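Local coordinates for viral structural protein 4 (PDB 6TZ0) that binds GTP through a P-loop-containing domain and probably serves viral RNA transcription as a partner of the RNA-dependent RNA polymerase, at residues B[45-59]-B[140-154]. Residues are numbered along the deposited sequence; the frame is centred on the assembly and turned at random.
Sequences SIKYASLIHSMLAKH and EMSTLIESFRLPSGL
Y48 and F148 lay their rings over one another in an offset stack, with centroids 4.1 Å apart and planes inclined by only 12°. The two side chains run past each other in opposite senses, so each CB-CG end lies by the partner's ring: Y48 CB sits over the F148 face, 3.8 Å from its centroid, and F148 CB returns a longer CH-pi contact to Y48. On its opposite face the F148 ring carries the L144 carbonyl oxygen, above its centre, so the ring lies between the Y48 ring and the carbonyl of L144, four residues earlier in its own segment. Its rim is met by I52, whose CD1 lies 3.7 Å from F148 CE2, and by L51 CD1, while L150 CD2 abuts the edge of the tyrosine ring. Helices 41-60 and 136-146 run antiparallel here, the axes of their segments 45-59 and 140-146 at 175° and 11.0 Å apart at closest approach; F148 and L150 follow the second helix and extend the contact beyond it. The chain turns at R149 with positive phi and doubles back so that L154 also reaches helix 41-60, its CD1 meeting I52 CD1. Helix 70-79 adjoins the same layer, with I77 against I52 and L56. Further along, M55 and M141 pass in opposite directions, both bent at chi2 and chi3. M141 CE consequently falls in a fork between M55 CG and L56 CD2, 3.7 Å from L56 CD2, while M55 CE is turned back to L144 CD1. Over this end lies E140, extended with CG anti to the backbone N (chi1 -176°), which sends its carboxylate across M55 SD toward K58. The salt bridge from K58 NZ to E140 OE2 measures 2.5 Å, a very short value to be read cautiously at 2.80 Å resolution. OE1 of the same carboxylate approaches the H59 ring at its edge, in plane, nearest to CE1.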
loop_
_atom_site.group_PDB
_atom_site.type_symbol
_atom_site.label_atom_id
_atom_site.label_comp_id
_atom_site.label_asym_id
_atom_site.label_seq_id
_atom_site.Cartn_x
_atom_site.Cartn_y
_atom_site.Cartn_z
ATOM N N SER B 45 -40.863 31.028 18.486
ATOM C CA SER B 45 -40.125 29.899 17.934
ATOM C C SER B 45 -38.668 30.250 17.658
ATOM O O SER B 45 -37.777 29.408 17.842
ATOM C CB SER B 45 -40.809 29.416 16.660
ATOM O OG SER B 45 -40.079 28.362 16.071
ATOM N N ILE B 46 -38.398 31.486 17.231
ATOM C CA ILE B 46 -37.009 31.835 16.942
ATOM C C ILE B 46 -36.194 31.983 18.234
ATOM O O ILE B 46 -35.008 31.619 18.275
ATOM C CB ILE B 46 -36.942 33.083 16.034
ATOM C CG1 ILE B 46 -35.526 33.292 15.507
ATOM C CG2 ILE B 46 -37.443 34.337 16.720
ATOM C CD1 ILE B 46 -35.444 34.267 14.376
ATOM N N LYS B 47 -36.827 32.424 19.325
ATOM C CA LYS B 47 -36.141 32.474 20.611
ATOM C C LYS B 47 -35.901 31.072 21.150
ATOM O O LYS B 47 -34.868 30.811 21.784
ATOM C CB LYS B 47 -36.959 33.290 21.605
ATOM C CG LYS B 47 -37.151 34.737 21.210
ATOM C CD LYS B 47 -37.970 35.481 22.256
ATOM C CE LYS B 47 -38.293 36.899 21.814
ATOM N NZ LYS B 47 -37.078 37.755 21.757
ATOM N N TYR B 48 -36.844 30.161 20.893
ATOM C CA TYR B 48 -36.667 28.768 21.293
ATOM C C TYR B 48 -35.488 28.137 20.568
ATOM O O TYR B 48 -34.685 27.416 21.174
ATOM C CB TYR B 48 -37.939 27.976 21.006
ATOM C CG TYR B 48 -39.142 28.365 21.833
ATOM C CD1 TYR B 48 -39.010 29.118 22.992
ATOM C CD2 TYR B 48 -40.414 27.978 21.446
ATOM C CE1 TYR B 48 -40.106 29.471 23.739
ATOM C CE2 TYR B 48 -41.519 28.330 22.187
ATOM C CZ TYR B 48 -41.357 29.072 23.333
ATOM O OH TYR B 48 -42.453 29.425 24.077
ATOM N N ALA B 49 -35.360 28.422 19.271
ATOM C CA ALA B 49 -34.227 27.918 18.506
ATOM C C ALA B 49 -32.907 28.519 18.974
ATOM O O ALA B 49 -31.880 27.828 18.963
ATOM C CB ALA B 49 -34.435 28.192 17.020
ATOM N N SER B 50 -32.915 29.788 19.396
ATOM C CA SER B 50 -31.703 30.390 19.951
ATOM C C SER B 50 -31.278 29.706 21.247
ATOM O O SER B 50 -30.081 29.448 21.463
ATOM C CB SER B 50 -31.927 31.880 20.183
ATOM O OG SER B 50 -30.796 32.475 20.782
ATOM N N LEU B 51 -32.249 29.386 22.110
ATOM C CA LEU B 51 -31.950 28.667 23.348
ATOM C C LEU B 51 -31.412 27.265 23.072
ATOM O O LEU B 51 -30.506 26.790 23.773
ATOM C CB LEU B 51 -33.199 28.593 24.222
ATOM C CG LEU B 51 -33.736 29.901 24.799
ATOM C CD1 LEU B 51 -35.053 29.670 25.503
ATOM C CD2 LEU B 51 -32.735 30.503 25.753
ATOM N N ILE B 52 -31.944 26.599 22.043
ATOM C CA ILE B 52 -31.447 25.274 21.680
ATOM C C ILE B 52 -30.017 25.352 21.150
ATOM O O ILE B 52 -29.185 24.495 21.474
ATOM C CB ILE B 52 -32.407 24.601 20.678
ATOM C CG1 ILE B 52 -33.731 24.267 21.353
ATOM C CG2 ILE B 52 -31.847 23.315 20.129
ATOM C CD1 ILE B 52 -34.783 23.796 20.389
ATOM N N HIS B 53 -29.697 26.388 20.359
ATOM C CA HIS B 53 -28.321 26.575 19.886
ATOM C C HIS B 53 -27.343 26.785 21.034
ATOM O O HIS B 53 -26.244 26.208 21.034
ATOM C CB HIS B 53 -28.220 27.763 18.936
ATOM C CG HIS B 53 -28.718 27.494 17.554
ATOM N ND1 HIS B 53 -30.016 27.738 17.170
ATOM C CD2 HIS B 53 -28.080 27.033 16.454
ATOM C CE1 HIS B 53 -30.159 27.428 15.895
ATOM N NE2 HIS B 53 -29.000 26.988 15.440
ATOM N N SER B 54 -27.727 27.602 22.018
ATOM C CA SER B 54 -26.849 27.854 23.160
ATOM C C SER B 54 -26.626 26.589 23.982
ATOM O O SER B 54 -25.489 26.283 24.374
ATOM C CB SER B 54 -27.446 28.951 24.031
ATOM O OG SER B 54 -27.585 30.154 23.303
ATOM N N MET B 55 -27.700 25.829 24.221
ATOM C CA MET B 55 -27.598 24.584 24.976
ATOM C C MET B 55 -26.745 23.552 24.246
ATOM O O MET B 55 -25.939 22.852 24.871
ATOM C CB MET B 55 -29.002 24.042 25.239
ATOM C CG MET B 55 -29.077 22.795 26.086
ATOM S SD MET B 55 -28.587 23.026 27.789
ATOM C CE MET B 55 -30.004 23.916 28.413
ATOM N N LEU B 56 -26.884 23.470 22.918
ATOM C CA LEU B 56 -26.090 22.526 22.136
ATOM C C LEU B 56 -24.612 22.883 22.137
ATOM O O LEU B 56 -23.762 21.990 22.213
ATOM C CB LEU B 56 -26.605 22.454 20.703
ATOM C CG LEU B 56 -27.847 21.616 20.455
ATOM C CD1 LEU B 56 -28.293 21.789 19.034
ATOM C CD2 LEU B 56 -27.500 20.177 20.715
ATOM N N ALA B 57 -24.287 24.176 22.050
ATOM C CA ALA B 57 -22.888 24.583 22.115
ATOM C C ALA B 57 -22.286 24.287 23.483
ATOM O O ALA B 57 -21.133 23.838 23.576
ATOM C CB ALA B 57 -22.759 26.063 21.775
ATOM N N LYS B 58 -23.069 24.491 24.552
ATOM C CA LYS B 58 -22.596 24.165 25.896
ATOM C C LYS B 58 -22.341 22.671 26.063
ATOM O O LYS B 58 -21.320 22.275 26.635
ATOM C CB LYS B 58 -23.596 24.643 26.944
ATOM C CG LYS B 58 -23.164 24.341 28.366
ATOM C CD LYS B 58 -24.154 24.850 29.387
ATOM C CE LYS B 58 -25.391 23.976 29.424
ATOM N NZ LYS B 58 -26.322 24.364 30.518
ATOM N N HIS B 59 -23.245 21.822 25.562
ATOM C CA HIS B 59 -23.022 20.386 25.717
ATOM C C HIS B 59 -21.912 19.875 24.811
ATOM O O HIS B 59 -21.236 18.905 25.161
ATOM C CB HIS B 59 -24.286 19.578 25.442
ATOM C CG HIS B 59 -25.401 19.844 26.398
ATOM N ND1 HIS B 59 -25.265 19.685 27.758
ATOM C CD2 HIS B 59 -26.701 20.144 26.185
ATOM C CE1 HIS B 59 -26.416 19.952 28.346
ATOM N NE2 HIS B 59 -27.305 20.228 27.413
ATOM N N GLU B 140 -31.224 17.577 30.664
ATOM C CA GLU B 140 -31.277 19.035 30.604
ATOM C C GLU B 140 -31.940 19.519 29.315
ATOM O O GLU B 140 -32.812 20.404 29.344
ATOM C CB GLU B 140 -29.864 19.592 30.746
ATOM C CG GLU B 140 -29.767 21.092 30.800
ATOM C CD GLU B 140 -28.350 21.556 31.045
ATOM O OE1 GLU B 140 -27.464 20.689 31.199
ATOM O OE2 GLU B 140 -28.114 22.780 31.075
ATOM N N MET B 141 -31.571 18.914 28.181
ATOM C CA MET B 141 -32.220 19.229 26.912
ATOM C C MET B 141 -33.691 18.826 26.911
ATOM O O MET B 141 -34.521 19.521 26.312
ATOM C CB MET B 141 -31.467 18.544 25.769
ATOM C CG MET B 141 -32.005 18.850 24.380
ATOM S SD MET B 141 -31.815 20.559 23.869
ATOM C CE MET B 141 -30.103 20.546 23.379
ATOM N N SER B 142 -34.041 17.747 27.616
ATOM C CA SER B 142 -35.431 17.317 27.697
ATOM C C SER B 142 -36.275 18.296 28.493
ATOM O O SER B 142 -37.391 18.625 28.080
ATOM C CB SER B 142 -35.499 15.923 28.310
ATOM O OG SER B 142 -36.838 15.496 28.438
ATOM N N THR B 143 -35.758 18.786 29.622
ATOM C CA THR B 143 -36.507 19.775 30.388
ATOM C C THR B 143 -36.589 21.105 29.660
ATOM O O THR B 143 -37.532 21.868 29.885
ATOM C CB THR B 143 -35.897 19.975 31.775
ATOM O OG1 THR B 143 -34.545 20.425 31.651
ATOM C CG2 THR B 143 -35.935 18.686 32.564
ATOM N N LEU B 144 -35.622 21.411 28.792
ATOM C CA LEU B 144 -35.751 22.643 28.018
ATOM C C LEU B 144 -36.780 22.513 26.898
ATOM O O LEU B 144 -37.585 23.424 26.687
ATOM C CB LEU B 144 -34.386 23.080 27.480
ATOM C CG LEU B 144 -34.327 24.351 26.630
ATOM C CD1 LEU B 144 -33.195 25.212 27.044
ATOM C CD2 LEU B 144 -34.058 23.958 25.209
ATOM N N ILE B 145 -36.779 21.390 26.175
ATOM C CA ILE B 145 -37.698 21.231 25.048
ATOM C C ILE B 145 -39.123 20.967 25.530
ATOM O O ILE B 145 -40.087 21.406 24.889
ATOM C CB ILE B 145 -37.164 20.135 24.100
ATOM C CG1 ILE B 145 -35.880 20.615 23.436
ATOM C CG2 ILE B 145 -38.141 19.760 22.995
ATOM C CD1 ILE B 145 -35.198 19.565 22.618
ATOM N N GLU B 146 -39.284 20.313 26.686
ATOM C CA GLU B 146 -40.610 20.031 27.228
ATOM C C GLU B 146 -41.362 21.304 27.592
ATOM O O GLU B 146 -42.583 21.373 27.422
ATOM C CB GLU B 146 -40.475 19.133 28.455
ATOM C CG GLU B 146 -41.780 18.663 29.047
ATOM C CD GLU B 146 -41.580 17.802 30.271
ATOM O OE1 GLU B 146 -40.414 17.605 30.672
ATOM O OE2 GLU B 146 -42.586 17.325 30.834
ATOM N N SER B 147 -40.651 22.328 28.050
ATOM C CA SER B 147 -41.282 23.568 28.471
ATOM C C SER B 147 -41.663 24.475 27.312
ATOM O O SER B 147 -42.311 25.499 27.543
ATOM C CB SER B 147 -40.357 24.321 29.422
ATOM O OG SER B 147 -39.171 24.719 28.765
ATOM N N PHE B 148 -41.271 24.142 26.083
ATOM C CA PHE B 148 -41.672 24.957 24.944
ATOM C C PHE B 148 -43.142 24.764 24.612
ATOM O O PHE B 148 -43.792 25.709 24.153
ATOM C CB PHE B 148 -40.824 24.618 23.722
ATOM C CG PHE B 148 -39.399 25.082 23.806
ATOM C CD1 PHE B 148 -39.009 26.036 24.734
ATOM C CD2 PHE B 148 -38.448 24.564 22.942
ATOM C CE1 PHE B 148 -37.702 26.453 24.805
ATOM C CE2 PHE B 148 -37.145 24.982 23.007
ATOM C CZ PHE B 148 -36.775 25.935 23.936
ATOM N N ARG B 149 -43.661 23.547 24.826
ATOM C CA ARG B 149 -45.063 23.171 24.593
ATOM C C ARG B 149 -45.492 23.430 23.153
ATOM O O ARG B 149 -46.512 24.067 22.885
ATOM C CB ARG B 149 -45.995 23.860 25.591
ATOM C CG ARG B 149 -45.860 23.294 26.981
ATOM C CD ARG B 149 -46.697 24.035 27.999
ATOM N NE ARG B 149 -46.582 23.406 29.309
ATOM C CZ ARG B 149 -45.628 23.688 30.190
ATOM N NH1 ARG B 149 -44.699 24.587 29.902
ATOM N NH2 ARG B 149 -45.598 23.066 31.359
ATOM N N LEU B 150 -44.734 22.950 22.265
ATOM C CA LEU B 150 -44.921 23.025 20.829
ATOM C C LEU B 150 -45.696 21.806 20.339
ATOM O O LEU B 150 -45.543 20.710 20.884
ATOM C CB LEU B 150 -43.571 23.090 20.131
ATOM C CG LEU B 150 -42.704 24.300 20.463
ATOM C CD1 LEU B 150 -41.352 24.179 19.796
ATOM C CD2 LEU B 150 -43.386 25.578 20.051
ATOM N N PRO B 151 -46.553 21.960 19.324
ATOM C CA PRO B 151 -47.327 20.805 18.849
ATOM C C PRO B 151 -46.506 19.826 18.036
ATOM O O PRO B 151 -46.934 18.682 17.855
ATOM C CB PRO B 151 -48.429 21.450 18.006
ATOM C CG PRO B 151 -47.817 22.698 17.515
ATOM C CD PRO B 151 -46.915 23.192 18.605
ATOM N N SER B 152 -45.345 20.236 17.548
ATOM C CA SER B 152 -44.421 19.358 16.851
ATOM C C SER B 152 -43.015 19.853 17.164
ATOM O O SER B 152 -42.811 20.604 18.121
ATOM C CB SER B 152 -44.746 19.321 15.351
ATOM O OG SER B 152 -44.558 20.595 14.769
ATOM N N GLY B 153 -42.033 19.425 16.375
ATOM C CA GLY B 153 -40.659 19.813 16.592
ATOM C C GLY B 153 -40.214 20.954 15.690
ATOM O O GLY B 153 -40.966 21.483 14.879
ATOM N N LEU B 154 -38.948 21.323 15.853
ATOM C CA LEU B 154 -38.316 22.372 15.064
ATOM C C LEU B 154 -37.445 21.738 13.990
ATOM O O LEU B 154 -36.462 21.067 14.305
ATOM C CB LEU B 154 -37.485 23.290 15.957
ATOM C CG LEU B 154 -38.276 24.176 16.914
ATOM C CD1 LEU B 154 -37.348 24.911 17.841
ATOM C CD2 LEU B 154 -39.103 25.156 16.118
#